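Local coordinates for subtilisin-like serine protease (Fervidobacterium pennivorans, PDB 1R6V), which degrades keratin into peptides as a calcium-binding, subtilisin-like serine protease, letting its bacterium grow on native feathers, at residues A[93-98]-A[245-250]; A[251-256]-A[278-283]; A[32-37]-A[72-77]. The protein carries 1 engineered substitution. One frame throughout, in Å; residues are numbered along the deposited sequence.

Contact 1 (A[93-98]-A[245-250])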
loop_
_atom_site.group_PDB
_atom_site.type_symbol
_atom_site.label_atom_id
_atom_site.label_comp_id
_atom_site.label_asym_id
_atom_site.label_seq_id
_atom_site.Cartn_x
_atom_site.Cartn_y
_atom_site.Cartn_z
ATOM N N GLU A 93 5.848 -2.717 -10.915
ATOM C CA GLU A 93 6.461 -2.826 -9.590
ATOM C C GLU A 93 6.661 -4.290 -9.213
ATOM O O GLU A 93 6.080 -5.170 -9.829
ATOM C CB GLU A 93 5.524 -2.174 -8.563
ATOM C CG GLU A 93 4.189 -2.902 -8.447
ATOM C CD GLU A 93 3.198 -2.214 -7.516
ATOM O OE1 GLU A 93 2.077 -2.736 -7.383
ATOM O OE2 GLU A 93 3.535 -1.162 -6.925
ATOM N N PRO A 94 7.494 -4.573 -8.198
ATOM C CA PRO A 94 7.670 -5.974 -7.811
ATOM C C PRO A 94 6.569 -6.311 -6.787
ATOM O O PRO A 94 5.771 -5.442 -6.414
ATOM C CB PRO A 94 9.042 -5.971 -7.138
ATOM C CG PRO A 94 9.036 -4.647 -6.438
ATOM C CD PRO A 94 8.463 -3.703 -7.497
ATOM N N SER A 95 6.509 -7.568 -6.362
ATOM C CA SER A 95 5.591 -7.956 -5.301
ATOM C C SER A 95 6.523 -7.785 -4.110
ATOM O O SER A 95 7.651 -8.306 -4.115
ATOM C CB SER A 95 5.178 -9.423 -5.416
ATOM O OG SER A 95 4.556 -9.870 -4.223
ATOM N N TYR A 96 6.094 -7.052 -3.099
ATOM C CA TYR A 96 6.951 -6.825 -1.950
ATOM C C TYR A 96 6.859 -7.899 -0.871
ATOM O O TYR A 96 5.901 -8.664 -0.816
ATOM C CB TYR A 96 6.651 -5.456 -1.353
ATOM C CG TYR A 96 7.033 -4.326 -2.286
ATOM C CD1 TYR A 96 6.088 -3.753 -3.137
ATOM C CD2 TYR A 96 8.341 -3.844 -2.332
ATOM C CE1 TYR A 96 6.437 -2.720 -4.014
ATOM C CE2 TYR A 96 8.700 -2.802 -3.212
ATOM C CZ TYR A 96 7.737 -2.254 -4.044
ATOM O OH TYR A 96 8.057 -1.243 -4.920
ATOM N N LYS A 97 7.875 -7.951 -0.012
ATOM C CA LYS A 97 7.888 -8.924 1.068
ATOM C C LYS A 97 6.857 -8.537 2.128
ATOM O O LYS A 97 6.729 -7.358 2.476
ATOM C CB LYS A 97 9.279 -8.973 1.721
ATOM C CG LYS A 97 10.408 -9.434 0.807
ATOM C CD LYS A 97 10.301 -10.912 0.458
ATOM C CE LYS A 97 11.486 -11.372 -0.368
ATOM N NZ LYS A 97 12.774 -11.053 0.306
ATOM N N ARG A 98 6.109 -9.520 2.622
ATOM C CA ARG A 98 5.123 -9.272 3.693
ATOM C C ARG A 98 5.229 -10.395 4.703
ATOM O O ARG A 98 5.622 -11.506 4.367
ATOM C CB ARG A 98 3.682 -9.290 3.177
ATOM C CG ARG A 98 3.416 -8.438 1.970
ATOM C CD ARG A 98 3.369 -6.949 2.251
ATOM N NE ARG A 98 3.191 -6.239 0.994
ATOM C CZ ARG A 98 3.402 -4.940 0.818
ATOM N NH1 ARG A 98 3.790 -4.175 1.838
ATOM N NH2 ARG A 98 3.280 -4.411 -0.401
ATOM N N GLY A 245 2.217 -13.458 -2.299
ATOM C CA GLY A 245 2.590 -12.364 -3.184
ATOM C C GLY A 245 1.512 -11.289 -3.254
ATOM O O GLY A 245 0.321 -11.587 -3.109
ATOM N N ASP A 246 1.923 -10.050 -3.490
ATOM C CA ASP A 246 0.970 -8.942 -3.557
ATOM C C ASP A 246 -0.053 -9.144 -4.677
ATOM O O ASP A 246 -1.219 -8.730 -4.555
ATOM C CB ASP A 246 1.697 -7.616 -3.767
ATOM C CG ASP A 246 2.483 -7.159 -2.543
ATOM O OD1 ASP A 246 2.232 -7.648 -1.423
ATOM O OD2 ASP A 246 3.351 -6.280 -2.713
ATOM N N ASP A 247 0.378 -9.774 -5.769
ATOM C CA ASP A 247 -0.526 -10.040 -6.873
ATOM C C ASP A 247 -1.598 -11.064 -6.492
ATOM O O ASP A 247 -2.772 -10.848 -6.781
ATOM C CB ASP A 247 0.259 -10.482 -8.139
ATOM C CG ASP A 247 1.245 -11.618 -7.877
ATOM O OD1 ASP A 247 1.624 -11.853 -6.710
ATOM O OD2 ASP A 247 1.660 -12.275 -8.863
ATOM N N TYR A 248 -1.230 -12.157 -5.825
ATOM C CA TYR A 248 -2.247 -13.132 -5.463
ATOM C C TYR A 248 -3.143 -12.632 -4.322
ATOM O O TYR A 248 -4.315 -12.997 -4.258
ATOM C CB TYR A 248 -1.620 -14.496 -5.139
ATOM C CG TYR A 248 -1.085 -15.193 -6.384
ATOM C CD1 TYR A 248 0.266 -15.144 -6.713
ATOM C CD2 TYR A 248 -1.947 -15.853 -7.254
ATOM C CE1 TYR A 248 0.747 -15.742 -7.893
ATOM C CE2 TYR A 248 -1.479 -16.451 -8.433
ATOM C CZ TYR A 248 -0.138 -16.390 -8.742
ATOM O OH TYR A 248 0.320 -16.973 -9.900
ATOM N N VAL A 249 -2.608 -11.794 -3.439
ATOM C CA VAL A 249 -3.439 -11.222 -2.378
ATOM C C VAL A 249 -4.497 -10.321 -3.049
ATOM O O VAL A 249 -5.678 -10.371 -2.697
ATOM C CB VAL A 249 -2.610 -10.383 -1.377
ATOM C CG1 VAL A 249 -3.559 -9.612 -0.437
ATOM C CG2 VAL A 249 -1.709 -11.322 -0.542
ATOM N N ALA A 250 -4.075 -9.501 -4.011
ATOM C CA ALA A 250 -5.028 -8.654 -4.726
ATOM C C ALA A 250 -6.122 -9.532 -5.359
ATOM O O ALA A 250 -7.314 -9.203 -5.303
ATOM C CB ALA A 250 -4.301 -7.809 -5.808
HETATM O O HOH W 1 3.288 -4.859 -5.029
#

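Contact 2 (A[251-256]-A[278-283])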
loop_
_atom_site.group_PDB
_atom_site.type_symbol
_atom_site.label_atom_id
_atom_site.label_comp_id
_atom_site.label_asym_id
_atom_site.label_seq_id
_atom_site.Cartn_x
_atom_site.Cartn_y
_atom_site.Cartn_z
ATOM N N ALA A 251 -5.724 -10.648 -5.966
ATOM C CA ALA A 251 -6.704 -11.561 -6.565
ATOM C C ALA A 251 -7.675 -12.063 -5.501
ATOM O O ALA A 251 -8.869 -12.158 -5.751
ATOM C CB ALA A 251 -6.001 -12.755 -7.204
ATOM N N GLY A 252 -7.153 -12.410 -4.322
ATOM C CA GLY A 252 -8.015 -12.888 -3.246
ATOM C C GLY A 252 -8.964 -11.817 -2.719
ATOM O O GLY A 252 -10.119 -12.106 -2.386
ATOM N N ILE A 253 -8.480 -10.579 -2.639
ATOM C CA ILE A 253 -9.304 -9.465 -2.156
ATOM C C ILE A 253 -10.391 -9.165 -3.173
ATOM O O ILE A 253 -11.548 -8.929 -2.819
ATOM C CB ILE A 253 -8.449 -8.202 -1.920
ATOM C CG1 ILE A 253 -7.644 -8.382 -0.625
ATOM C CG2 ILE A 253 -9.330 -6.937 -1.835
ATOM C CD1 ILE A 253 -6.573 -7.304 -0.423
ATOM N N ILE A 254 -10.016 -9.201 -4.444
ATOM C CA ILE A 254 -11.003 -8.961 -5.502
ATOM C C ILE A 254 -12.060 -10.081 -5.493
ATOM O O ILE A 254 -13.265 -9.832 -5.611
ATOM C CB ILE A 254 -10.327 -8.896 -6.897
ATOM C CG1 ILE A 254 -9.779 -7.488 -7.186
ATOM C CG2 ILE A 254 -11.385 -9.168 -7.985
ATOM C CD1 ILE A 254 -8.863 -6.879 -6.138
ATOM N N TRP A 255 -11.608 -11.324 -5.362
ATOM C CA TRP A 255 -12.514 -12.462 -5.324
ATOM C C TRP A 255 -13.496 -12.308 -4.156
ATOM O O TRP A 255 -14.708 -12.471 -4.314
ATOM C CB TRP A 255 -11.715 -13.753 -5.131
ATOM C CG TRP A 255 -12.479 -15.014 -5.367
ATOM C CD1 TRP A 255 -12.563 -15.726 -6.540
ATOM C CD2 TRP A 255 -13.243 -15.748 -4.397
ATOM N NE1 TRP A 255 -13.330 -16.859 -6.350
ATOM C CE2 TRP A 255 -13.759 -16.894 -5.047
ATOM C CE3 TRP A 255 -13.546 -15.545 -3.040
ATOM C CZ2 TRP A 255 -14.561 -17.837 -4.381
ATOM C CZ3 TRP A 255 -14.347 -16.487 -2.376
ATOM C CH2 TRP A 255 -14.841 -17.613 -3.050
ATOM N N ALA A 256 -12.969 -11.984 -2.978
ATOM C CA ALA A 256 -13.820 -11.835 -1.795
ATOM C C ALA A 256 -14.858 -10.733 -1.974
ATOM O O ALA A 256 -16.018 -10.874 -1.564
ATOM C CB ALA A 256 -12.958 -11.538 -0.566
ATOM N N LYS A 278 -2.825 -1.044 -3.186
ATOM C CA LYS A 278 -3.601 0.182 -2.960
ATOM C C LYS A 278 -4.871 0.037 -3.788
ATOM O O LYS A 278 -5.990 0.254 -3.314
ATOM C CB LYS A 278 -2.811 1.407 -3.450
ATOM C CG LYS A 278 -3.514 2.770 -3.306
ATOM C CD LYS A 278 -3.403 3.288 -1.890
ATOM C CE LYS A 278 -3.762 4.769 -1.790
ATOM N NZ LYS A 278 -5.213 5.057 -2.037
ATOM N N GLU A 279 -4.679 -0.357 -5.043
ATOM C CA GLU A 279 -5.817 -0.529 -5.947
ATOM C C GLU A 279 -6.801 -1.578 -5.451
ATOM O O GLU A 279 -8.015 -1.417 -5.562
ATOM C CB GLU A 279 -5.347 -0.931 -7.349
ATOM C CG GLU A 279 -4.796 0.178 -8.187
ATOM C CD GLU A 279 -5.821 1.271 -8.470
ATOM O OE1 GLU A 279 -6.832 1.025 -9.157
ATOM O OE2 GLU A 279 -5.601 2.384 -8.000
ATOM N N ALA A 280 -6.282 -2.672 -4.904
ATOM C CA ALA A 280 -7.145 -3.729 -4.406
ATOM C C ALA A 280 -7.938 -3.268 -3.175
ATOM O O ALA A 280 -9.132 -3.554 -3.045
ATOM C CB ALA A 280 -6.311 -4.945 -4.067
ATOM N N PHE A 281 -7.261 -2.590 -2.257
ATOM C CA PHE A 281 -7.945 -2.093 -1.077
ATOM C C PHE A 281 -8.987 -1.060 -1.448
ATOM O O PHE A 281 -10.088 -1.063 -0.889
ATOM C CB PHE A 281 -6.949 -1.499 -0.081
ATOM C CG PHE A 281 -6.533 -2.468 0.974
ATOM C CD1 PHE A 281 -5.793 -3.604 0.649
ATOM C CD2 PHE A 281 -6.939 -2.284 2.289
ATOM C CE1 PHE A 281 -5.464 -4.565 1.633
ATOM C CE2 PHE A 281 -6.618 -3.234 3.286
ATOM C CZ PHE A 281 -5.883 -4.371 2.954
ATOM N N ASP A 282 -8.655 -0.195 -2.402
ATOM C CA ASP A 282 -9.589 0.844 -2.832
ATOM C C ASP A 282 -10.772 0.229 -3.589
ATOM O O ASP A 282 -11.891 0.732 -3.522
ATOM C CB ASP A 282 -8.856 1.891 -3.686
ATOM C CG ASP A 282 -7.868 2.731 -2.870
ATOM O OD1 ASP A 282 -7.863 2.595 -1.618
ATOM O OD2 ASP A 282 -7.106 3.522 -3.478
ATOM N N TYR A 283 -10.514 -0.861 -4.317
ATOM C CA TYR A 283 -11.564 -1.578 -5.044
ATOM C C TYR A 283 -12.575 -2.119 -4.033
ATOM O O TYR A 283 -13.790 -1.982 -4.181
ATOM C CB TYR A 283 -10.964 -2.769 -5.788
ATOM C CG TYR A 283 -11.948 -3.640 -6.547
ATOM C CD1 TYR A 283 -12.306 -3.333 -7.859
ATOM C CD2 TYR A 283 -12.460 -4.813 -5.980
ATOM C CE1 TYR A 283 -13.138 -4.183 -8.593
ATOM C CE2 TYR A 283 -13.290 -5.666 -6.700
ATOM C CZ TYR A 283 -13.623 -5.344 -8.007
ATOM O OH TYR A 283 -14.438 -6.174 -8.738
#

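Contact 3 (A[32-37]-A[72-77])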
loop_
_atom_site.group_PDB
_atom_site.type_symbol
_atom_site.label_atom_id
_atom_site.label_comp_id
_atom_site.label_asym_id
_atom_site.label_seq_id
_atom_site.Cartn_x
_atom_site.Cartn_y
_atom_site.Cartn_z
ATOM N N GLY A 32 12.273 -12.161 -9.552
ATOM C CA GLY A 32 11.731 -12.848 -10.711
ATOM C C GLY A 32 10.312 -12.623 -11.183
ATOM O O GLY A 32 9.812 -13.410 -11.982
ATOM N N LYS A 33 9.663 -11.563 -10.714
ATOM C CA LYS A 33 8.292 -11.292 -11.121
ATOM C C LYS A 33 7.996 -9.802 -11.051
ATOM O O LYS A 33 8.518 -9.107 -10.179
ATOM C CB LYS A 33 7.318 -12.030 -10.193
ATOM C CG LYS A 33 5.856 -11.663 -10.416
ATOM C CD LYS A 33 4.949 -12.230 -9.324
ATOM C CE LYS A 33 4.704 -13.715 -9.507
ATOM N NZ LYS A 33 3.641 -14.170 -8.554
ATOM N N ILE A 34 7.177 -9.321 -11.981
ATOM C CA ILE A 34 6.753 -7.923 -11.964
ATOM C C ILE A 34 5.240 -7.822 -12.072
ATOM O O ILE A 34 4.591 -8.672 -12.684
ATOM C CB ILE A 34 7.374 -7.076 -13.111
ATOM C CG1 ILE A 34 7.105 -7.713 -14.481
ATOM C CG2 ILE A 34 8.859 -6.891 -12.861
ATOM C CD1 ILE A 34 7.610 -6.811 -15.669
ATOM N N LEU A 35 4.677 -6.800 -11.431
ATOM C CA LEU A 35 3.235 -6.570 -11.475
ATOM C C LEU A 35 3.065 -5.344 -12.340
ATOM O O LEU A 35 3.695 -4.322 -12.088
ATOM C CB LEU A 35 2.665 -6.291 -10.073
ATOM C CG LEU A 35 3.012 -7.270 -8.941
ATOM C CD1 LEU A 35 1.965 -7.145 -7.854
ATOM C CD2 LEU A 35 3.119 -8.681 -9.426
ATOM N N VAL A 36 2.229 -5.450 -13.368
ATOM C CA VAL A 36 2.020 -4.342 -14.284
ATOM C C VAL A 36 0.604 -3.797 -14.222
ATOM O O VAL A 36 -0.355 -4.513 -14.502
ATOM C CB VAL A 36 2.330 -4.769 -15.753
ATOM C CG1 VAL A 36 2.132 -3.586 -16.706
ATOM C CG2 VAL A 36 3.791 -5.289 -15.843
ATOM N N GLY A 37 0.490 -2.533 -13.818
ATOM C CA GLY A 37 -0.792 -1.860 -13.761
ATOM C C GLY A 37 -0.883 -1.184 -15.108
ATOM O O GLY A 37 0.008 -0.423 -15.487
ATOM N N MET A 72 15.636 -13.814 -15.205
ATOM C CA MET A 72 15.962 -12.393 -15.278
ATOM C C MET A 72 15.532 -11.818 -13.932
ATOM O O MET A 72 14.600 -12.333 -13.309
ATOM C CB MET A 72 15.172 -11.746 -16.421
ATOM C CG MET A 72 15.720 -10.427 -16.941
ATOM S SD MET A 72 14.737 -9.701 -18.325
ATOM C CE MET A 72 15.216 -10.732 -19.697
ATOM N N THR A 73 16.224 -10.782 -13.465
ATOM C CA THR A 73 15.873 -10.169 -12.187
ATOM C C THR A 73 14.929 -9.005 -12.449
ATOM O O THR A 73 14.787 -8.550 -13.580
ATOM C CB THR A 73 17.107 -9.599 -11.452
ATOM O OG1 THR A 73 17.639 -8.506 -12.207
ATOM C CG2 THR A 73 18.190 -10.663 -11.297
ATOM N N VAL A 74 14.293 -8.515 -11.392
ATOM C CA VAL A 74 13.388 -7.390 -11.540
ATOM C C VAL A 74 14.171 -6.211 -12.105
ATOM O O VAL A 74 13.706 -5.529 -13.019
ATOM C CB VAL A 74 12.773 -6.997 -10.180
ATOM C CG1 VAL A 74 11.945 -5.725 -10.330
ATOM C CG2 VAL A 74 11.915 -8.149 -9.643
ATOM N N LYS A 75 15.369 -5.980 -11.575
ATOM C CA LYS A 75 16.187 -4.861 -12.033
ATOM C C LYS A 75 16.463 -4.975 -13.527
ATOM O O LYS A 75 16.371 -3.997 -14.269
ATOM C CB LYS A 75 17.502 -4.810 -11.246
ATOM C CG LYS A 75 18.278 -3.512 -11.418
ATOM C CD LYS A 75 19.539 -3.549 -10.563
ATOM C CE LYS A 75 20.450 -2.373 -10.851
ATOM N NZ LYS A 75 19.776 -1.077 -10.559
ATOM N N GLN A 76 16.787 -6.179 -13.980
ATOM C CA GLN A 76 17.041 -6.383 -15.397
ATOM C C GLN A 76 15.768 -6.153 -16.217
ATOM O O GLN A 76 15.824 -5.646 -17.342
ATOM C CB GLN A 76 17.573 -7.800 -15.631
ATOM C CG GLN A 76 18.927 -8.053 -14.996
ATOM C CD GLN A 76 19.396 -9.476 -15.207
ATOM O OE1 GLN A 76 18.606 -10.414 -15.140
ATOM N NE2 GLN A 76 20.693 -9.645 -15.450
ATOM N N ALA A 77 14.614 -6.532 -15.664
ATOM C CA ALA A 77 13.350 -6.316 -16.372
ATOM C C ALA A 77 13.110 -4.811 -16.498
ATOM O O ALA A 77 12.640 -4.320 -17.527
ATOM C CB ALA A 77 12.175 -6.984 -15.611
#

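Contact 1 (A[93-98]-A[245-250])
Tyr96 and Arg98, in the propeptide loop that follows strand 89-93, close on Asp246 in the first turn of helix 246-258, so this is a buried seam between prodomain and subtilisin-like catalytic domain. From CB outward, Asp246 meets the propeptide at every step. Its CB lies 3.7 Å from Ser95 OG. CG stands anti to the carbonyl carbon (chi1 -71°), which swings the carboxylate off the helix end and across to the propeptide chain. There the two oxygens divide the work. OD1 offers its syn lone pair to Arg98 NE at 3.0 Å; the bond is nearly straight at 175° and lies in the guanidinium plane. OD2 takes Arg98 NH2, also at 3.0 Å, from one side of the carboxylate plane, and Tyr96 N, at 2.9 Å, from the opposite side. Arg98 therefore grips side-on, one nitrogen to each oxygen, with the two flat groups 34° apart. A water 2.7 Å from Asp246 OD2 ties that oxygen to Pro94 O as well, and Tyr243 OH bonds to OD1. NH1 of Arg98 goes to Gly272 O, and Tyr96 CB lies over one guanidinium face, so the group has little freedom to turn. With this many donors around it, and at the start of a helix, the buried carboxylate probably stays ionised. Replacing the aspartate with an alanine would probably leave the Arg98 guanidinium without its counter-charge and Tyr96 N without its acceptor. The backbone is held too. Right after the N-cap residue Gly245, the amide of Asp246 points at the propeptide, and Asp246 N donates to Ser95 OG at 2.7 Å.

Contact 2 (A[251-256]-A[278-283])
Ile253 pushes its CD1 against the Phe281 ring, 3.6 Å from CE1, and this is the tight, inward part of the packing. The phenylalanine leaves its backbone pointing away from helix 251-256, yet the ring comes back far enough to meet the isoleucine tip obliquely. The other branch of Ile253, CG2, rests 3.6 Å from Ala280 O, on the backbone itself. Ala280 is the small residue that allows this: its CA is the one closest to Ile253 across the pair, and the two segment axes come within 9.3 Å. Beneath this part lies the sheet, with Met264 and His266 under Ile253 and Met291 and Val293 against Phe281. The layout is that of the subtilisin fold, in which helices pack side by side over one face of a central parallel sheet; here the two segments run almost parallel, at 11°, and helix 275-286 is the crossover of a beta-alpha-beta unit joining strands 263-269 and 290-294. Farther from the sheet the contact is looser. Ile254 starts off to one side of its partner, but its second torsion of 53° bends CD1 round to Ala280 CB at 3.8 Å. CG1 itself lies over one face of the Tyr283 ring, offset toward the rim: a CH-pi contact of 4.2 Å to the centroid, 24° off the ring normal, with the two side chains crossing at about a right angle. Tyr283 is partly exposed, unlike the buried Phe281. Its hydroxyl hydrogen-bonds Asp258 OD1, one turn farther along the first helix, while Gln61 of the propeptide touches Ile254.

Contact 3 (A[32-37]-A[72-77])
Ile34 meets the helix with its short branch: CG2 lies 4.2 Å from Val74 CG1 and 4.3 Å from Ala77 CB, touching two residues one turn apart. With chi1 at 54°, CG1 sits between the backbone N and the carbonyl carbon, which puts CG2 opposite the carbonyl carbon and against the helix. Ile34 and Val74 run alongside one another in opposite directions. The second methyl of Val74 does different work: CG2 drops onto the backbone, 3.6 Å from Lys33 O and 4.0 Å from Gly32 N. Close by, Gly32 CA lies 3.9 Å from Met72 O, so the glycine, with its positive phi of 75°, brings bare backbone up to the loop that leads into the helix.

The next shell fixes these groups. Thr73 and Gln76 form a capping box: Gln76 N donates to Thr73 OG1 at 3.0 Å and Thr73 N to Gln76 OE1 at 2.9 Å, which caps the first turn, the one that carries Val74. Glu31, just ahead of the strand, accepts from Val74 N. Strand 33-38 is held by backbone bonds to Ile67 and Glu93 on neighbouring strands. Ile47 of helix 41-51 touches Ile34, and Val51 of that helix touches Ala77. Lys33 turns away from helix 74-81, and its ammonium group pairs with Asp247 of the catalytic domain.

Farther out, two helices pack on the four-stranded antiparallel sheet in the order beta-alpha-beta-beta-alpha-beta, the ferredoxin-like fold of subtilisin propeptides.

Overall arrangement
Contact 3 lies within the propeptide, contact 2 within the catalytic domain, and contact 1 joins the two. Helix 246-258 serves both 1 and 2: contact 1 uses its first turn, contact 2 the turns that follow, with Ala250 touching Ala280 at the changeover. Strand 33-37 and the 93-98 segment sit side by side, Glu93 O facing Leu35 N. Lys33, from the strand of contact 3, reaches Asp247, so the propeptide holds helix 246-258 from that strand as well as from 93-98. Contacts 1 and 2 are buried and contact 3 partly so. Only the interdomain contact is built on charge and hydrogen bonds; the other two are apolar across their segments.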